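Local coordinates for protein probable M18 family aminopeptidase 1 (Thermotoga maritima, PDB 2GLF) that probably acts as a metal-dependent aminopeptidase of the M18 family, removing residues from the N-termini of peptides, at residues D94-I106 and E218-A230. Numbering follows the deposited sequence.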
loop_
_atom_site.group_PDB
_atom_site.type_symbol
_atom_site.label_atom_id
_atom_site.label_comp_id
_atom_site.label_asym_id
_atom_site.label_seq_id
_atom_site.Cartn_x
_atom_site.Cartn_y
_atom_site.Cartn_z
ATOM N N ASP A 94 -8.858 43.768 -3.378
ATOM C CA ASP A 94 -8.741 42.901 -2.212
ATOM C C ASP A 94 -7.580 41.943 -2.503
ATOM O O ASP A 94 -7.318 41.620 -3.664
ATOM C CB ASP A 94 -10.029 42.109 -1.979
ATOM C CG ASP A 94 -10.361 41.184 -3.127
ATOM O OD1 ASP A 94 -10.679 40.004 -2.862
ATOM O OD2 ASP A 94 -10.308 41.637 -4.295
ATOM N N SER A 95 -6.878 41.502 -1.462
ATOM C CA SER A 95 -5.750 40.589 -1.634
ATOM C C SER A 95 -5.718 39.519 -0.558
ATOM O O SER A 95 -6.181 39.744 0.559
ATOM C CB SER A 95 -4.429 41.355 -1.581
ATOM O OG SER A 95 -4.251 42.148 -2.733
ATOM N N PRO A 96 -5.180 38.330 -0.881
ATOM C CA PRO A 96 -5.136 37.295 0.153
ATOM C C PRO A 96 -4.551 37.889 1.440
ATOM O O PRO A 96 -3.616 38.699 1.405
ATOM C CB PRO A 96 -4.257 36.226 -0.487
ATOM C CG PRO A 96 -4.694 36.290 -1.929
ATOM C CD PRO A 96 -4.738 37.792 -2.184
ATOM N N ARG A 97 -5.122 37.498 2.572
ATOM C CA ARG A 97 -4.685 38.010 3.865
ATOM C C ARG A 97 -5.156 37.070 4.966
ATOM O O ARG A 97 -5.481 35.907 4.718
ATOM C CB ARG A 97 -5.314 39.382 4.090
ATOM C CG ARG A 97 -6.838 39.367 3.914
ATOM C CD ARG A 97 -7.433 40.756 4.029
ATOM N NE ARG A 97 -8.486 41.010 3.041
ATOM C CZ ARG A 97 -9.761 40.654 3.178
ATOM N NH1 ARG A 97 -10.171 40.019 4.269
ATOM N NH2 ARG A 97 -10.631 40.936 2.216
ATOM N N LEU A 98 -5.182 37.597 6.186
ATOM C CA LEU A 98 -5.660 36.862 7.348
ATOM C C LEU A 98 -6.622 37.817 8.054
ATOM O O LEU A 98 -6.320 39.001 8.195
ATOM C CB LEU A 98 -4.512 36.507 8.297
ATOM C CG LEU A 98 -3.368 35.610 7.818
ATOM C CD1 LEU A 98 -2.345 35.469 8.945
ATOM C CD2 LEU A 98 -3.896 34.246 7.402
ATOM N N ASP A 99 -7.780 37.313 8.472
ATOM C CA ASP A 99 -8.762 38.138 9.172
ATOM C C ASP A 99 -8.898 37.695 10.619
ATOM O O ASP A 99 -8.965 36.503 10.893
ATOM C CB ASP A 99 -10.153 38.028 8.533
ATOM C CG ASP A 99 -10.234 38.641 7.145
ATOM O OD1 ASP A 99 -9.417 39.532 6.816
ATOM O OD2 ASP A 99 -11.148 38.237 6.387
ATOM N N PHE A 100 -8.933 38.650 11.540
ATOM C CA PHE A 100 -9.133 38.337 12.950
ATOM C C PHE A 100 -10.531 37.705 13.017
ATOM O O PHE A 100 -11.454 38.179 12.354
ATOM C CB PHE A 100 -9.167 39.628 13.780
ATOM C CG PHE A 100 -7.830 40.077 14.316
ATOM C CD1 PHE A 100 -6.641 39.727 13.688
ATOM C CD2 PHE A 100 -7.775 40.901 15.438
ATOM C CE1 PHE A 100 -5.421 40.193 14.169
ATOM C CE2 PHE A 100 -6.566 41.369 15.921
ATOM C CZ PHE A 100 -5.386 41.014 15.285
ATOM N N LYS A 101 -10.701 36.643 13.797
ATOM C CA LYS A 101 -12.027 36.042 13.932
ATOM C C LYS A 101 -12.869 36.993 14.776
ATOM O O LYS A 101 -12.343 37.943 15.348
ATOM C CB LYS A 101 -11.949 34.688 14.635
ATOM C CG LYS A 101 -11.528 33.539 13.745
ATOM C CD LYS A 101 -11.726 32.215 14.457
ATOM C CE LYS A 101 -11.384 31.044 13.556
ATOM N NZ LYS A 101 -11.429 29.764 14.314
ATOM N N PRO A 102 -14.187 36.758 14.862
ATOM C CA PRO A 102 -15.026 37.654 15.670
ATOM C C PRO A 102 -14.527 37.779 17.120
ATOM O O PRO A 102 -14.481 38.879 17.673
ATOM C CB PRO A 102 -16.407 37.018 15.556
ATOM C CG PRO A 102 -16.383 36.459 14.160
ATOM C CD PRO A 102 -15.019 35.801 14.111
ATOM N N ASN A 103 -14.167 36.658 17.742
ATOM C CA ASN A 103 -13.622 36.688 19.101
ATOM C C ASN A 103 -12.197 36.180 18.938
ATOM O O ASN A 103 -11.909 35.025 19.244
ATOM C CB ASN A 103 -14.387 35.759 20.041
ATOM C CG ASN A 103 -15.852 36.109 20.143
ATOM O OD1 ASN A 103 -16.214 37.267 20.329
ATOM N ND2 ASN A 103 -16.706 35.102 20.033
ATOM N N PRO A 104 -11.288 37.044 18.450
ATOM C CA PRO A 104 -9.880 36.717 18.219
ATOM C C PRO A 104 -8.991 36.544 19.445
ATOM O O PRO A 104 -8.015 35.799 19.396
ATOM C CB PRO A 104 -9.411 37.871 17.344
ATOM C CG PRO A 104 -10.132 39.025 17.957
ATOM C CD PRO A 104 -11.536 38.471 18.159
ATOM N N LEU A 105 -9.315 37.218 20.541
ATOM C CA LEU A 105 -8.469 37.120 21.718
ATOM C C LEU A 105 -8.716 35.918 22.628
ATOM O O LEU A 105 -9.801 35.763 23.204
ATOM C CB LEU A 105 -8.573 38.397 22.548
ATOM C CG LEU A 105 -7.266 39.044 23.021
ATOM C CD1 LEU A 105 -7.590 39.951 24.203
ATOM C CD2 LEU A 105 -6.241 37.991 23.430
ATOM N N ILE A 106 -7.690 35.077 22.747
ATOM C CA ILE A 106 -7.723 33.895 23.605
ATOM C C ILE A 106 -6.372 33.845 24.304
ATOM O O ILE A 106 -5.438 34.539 23.895
ATOM C CB ILE A 106 -7.867 32.587 22.797
ATOM C CG1 ILE A 106 -6.551 32.266 22.077
ATOM C CG2 ILE A 106 -8.966 32.729 21.778
ATOM C CD1 ILE A 106 -6.550 30.927 21.360
ATOM N N GLU A 218 -15.890 42.750 23.283
ATOM C CA GLU A 218 -17.045 42.514 22.415
ATOM C C GLU A 218 -17.016 43.369 21.148
ATOM O O GLU A 218 -17.763 43.111 20.200
ATOM C CB GLU A 218 -18.349 42.759 23.170
ATOM C CG GLU A 218 -19.590 42.539 22.319
ATOM C CD GLU A 218 -20.874 42.753 23.091
ATOM O OE1 GLU A 218 -21.894 43.101 22.458
ATOM O OE2 GLU A 218 -20.867 42.565 24.327
ATOM N N ASP A 219 -16.137 44.369 21.126
ATOM C CA ASP A 219 -16.015 45.256 19.976
ATOM C C ASP A 219 -15.343 44.608 18.778
ATOM O O ASP A 219 -15.475 45.101 17.660
ATOM C CB ASP A 219 -15.266 46.532 20.361
ATOM C CG ASP A 219 -16.088 47.442 21.249
ATOM O OD1 ASP A 219 -15.548 48.464 21.718
ATOM O OD2 ASP A 219 -17.278 47.140 21.479
ATOM N N PHE A 220 -14.613 43.518 18.997
ATOM C CA PHE A 220 -13.963 42.835 17.879
ATOM C C PHE A 220 -15.017 42.234 16.967
ATOM O O PHE A 220 -14.809 42.134 15.761
ATOM C CB PHE A 220 -13.028 41.726 18.364
ATOM C CG PHE A 220 -11.723 42.226 18.898
ATOM C CD1 PHE A 220 -11.408 42.092 20.244
ATOM C CD2 PHE A 220 -10.801 42.839 18.052
ATOM C CE1 PHE A 220 -10.189 42.563 20.739
ATOM C CE2 PHE A 220 -9.583 43.311 18.539
ATOM C CZ PHE A 220 -9.276 43.174 19.881
ATOM N N VAL A 221 -16.147 41.838 17.547
ATOM C CA VAL A 221 -17.235 41.250 16.777
ATOM C C VAL A 221 -17.617 42.222 15.674
ATOM O O VAL A 221 -17.443 41.938 14.488
ATOM C CB VAL A 221 -18.471 40.998 17.649
ATOM C CG1 VAL A 221 -19.549 40.322 16.826
ATOM C CG2 VAL A 221 -18.104 40.143 18.852
ATOM N N SER A 222 -18.137 43.374 16.083
ATOM C CA SER A 222 -18.534 44.424 15.154
ATOM C C SER A 222 -17.267 45.104 14.668
ATOM O O SER A 222 -17.086 46.312 14.837
ATOM C CB SER A 222 -19.432 45.442 15.858
ATOM O OG SER A 222 -18.806 45.950 17.029
ATOM N N GLY A 223 -16.381 44.312 14.079
ATOM C CA GLY A 223 -15.134 44.856 13.580
ATOM C C GLY A 223 -14.494 43.986 12.518
ATOM O O GLY A 223 -14.832 42.808 12.373
ATOM N N GLU A 224 -13.566 44.573 11.772
ATOM C CA GLU A 224 -12.865 43.861 10.718
ATOM C C GLU A 224 -11.373 44.163 10.738
ATOM O O GLU A 224 -10.943 45.242 10.329
ATOM C CB GLU A 224 -13.459 44.217 9.351
ATOM C CG GLU A 224 -14.500 43.210 8.894
ATOM C CD GLU A 224 -15.272 43.634 7.658
ATOM O OE1 GLU A 224 -15.874 42.742 7.021
ATOM O OE2 GLU A 224 -15.295 44.843 7.332
ATOM N N ILE A 225 -10.588 43.208 11.226
ATOM C CA ILE A 225 -9.143 43.374 11.280
ATOM C C ILE A 225 -8.497 42.472 10.237
ATOM O O ILE A 225 -8.914 41.335 10.043
ATOM C CB ILE A 225 -8.569 42.995 12.664
ATOM C CG1 ILE A 225 -9.302 43.755 13.768
ATOM C CG2 ILE A 225 -7.083 43.319 12.709
ATOM C CD1 ILE A 225 -9.135 45.250 13.675
ATOM N N GLU A 226 -7.477 42.987 9.569
ATOM C CA GLU A 226 -6.778 42.220 8.557
ATOM C C GLU A 226 -5.279 42.166 8.875
ATOM O O GLU A 226 -4.651 43.190 9.154
ATOM C CB GLU A 226 -7.020 42.839 7.172
ATOM C CG GLU A 226 -8.502 43.059 6.844
ATOM C CD GLU A 226 -8.781 43.240 5.347
ATOM O OE1 GLU A 226 -7.865 43.659 4.605
ATOM O OE2 GLU A 226 -9.926 42.971 4.915
ATOM N N VAL A 227 -4.719 40.961 8.859
ATOM C CA VAL A 227 -3.300 40.769 9.139
ATOM C C VAL A 227 -2.575 40.778 7.804
ATOM O O VAL A 227 -2.948 40.060 6.892
ATOM C CB VAL A 227 -3.053 39.429 9.883
ATOM C CG1 VAL A 227 -1.563 39.213 10.094
ATOM C CG2 VAL A 227 -3.786 39.437 11.220
ATOM N N VAL A 228 -1.541 41.599 7.702
ATOM C CA VAL A 228 -0.789 41.745 6.461
ATOM C C VAL A 228 0.718 41.819 6.707
ATOM O O VAL A 228 1.152 42.273 7.762
ATOM C CB VAL A 228 -1.271 43.020 5.730
ATOM C CG1 VAL A 228 -0.081 43.864 5.275
ATOM C CG2 VAL A 228 -2.172 42.630 4.562
ATOM N N PRO A 229 1.536 41.382 5.734
ATOM C CA PRO A 229 2.997 41.420 5.896
ATOM C C PRO A 229 3.580 42.825 6.087
ATOM O O PRO A 229 3.162 43.782 5.438
ATOM C CB PRO A 229 3.506 40.732 4.631
ATOM C CG PRO A 229 2.459 41.043 3.636
ATOM C CD PRO A 229 1.174 40.846 4.414
ATOM N N ALA A 230 4.549 42.931 6.993
ATOM C CA ALA A 230 5.186 44.199 7.303
ATOM C C ALA A 230 6.268 44.563 6.286
ATOM O O ALA A 230 7.063 45.476 6.516
ATOM C CB ALA A 230 5.771 44.145 8.701
HETATM O O HOH W 1 -12.279 40.780 12.382
HETATM O O HOH W 2 -12.701 40.848 15.063
#
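CG of Arg97 sits between its backbone N and carbonyl carbon (chi1 53°), and CG of Glu226 lies beside its backbone N; these turns bring the guanidinium over the carboxylate. Both residues sit on neighbouring antiparallel strands, 97-108 and 223-229, inside a six-stranded antiparallel sheet. It is separate from the mixed sheet of His92, and the Arg97 side chain lies about 11 Å from a bound manganese ion. Leu98 and Val227 form a hydrogen-bonded pair. The bond from Val227 N to Leu98 O is nearly straight, while that from Leu98 N to Val227 O is weak. Asp99 and Glu226 form the next, non-hydrogen-bonded pair. Arg97 joins these two acids in a salt-bridge network. Asp99 OD1 takes NH1 of Arg97 at 2.7 Å, at the guanidinium edge and through its syn lone pair. Glu226 OE2 instead lies over the guanidinium face, 3.0 Å from Arg97 NH1, so only charge holds it. With an alanine for Arg97, Asp99 OD1 and Glu226 OE2, 4.0 Å apart, would probably lose the positive charge that joins them. Lys362 of a neighbouring subunit also pairs with Asp99. The opposite sheet face carries Leu98 and Val227, with CB atoms in contact. Farther along, Phe220 takes CG of Pro104 over its ring. Val227 CG2 touches the edge of the Phe100 ring. Ile225 CG2 sits over the centre of that ring, 3.5 Å from its centroid.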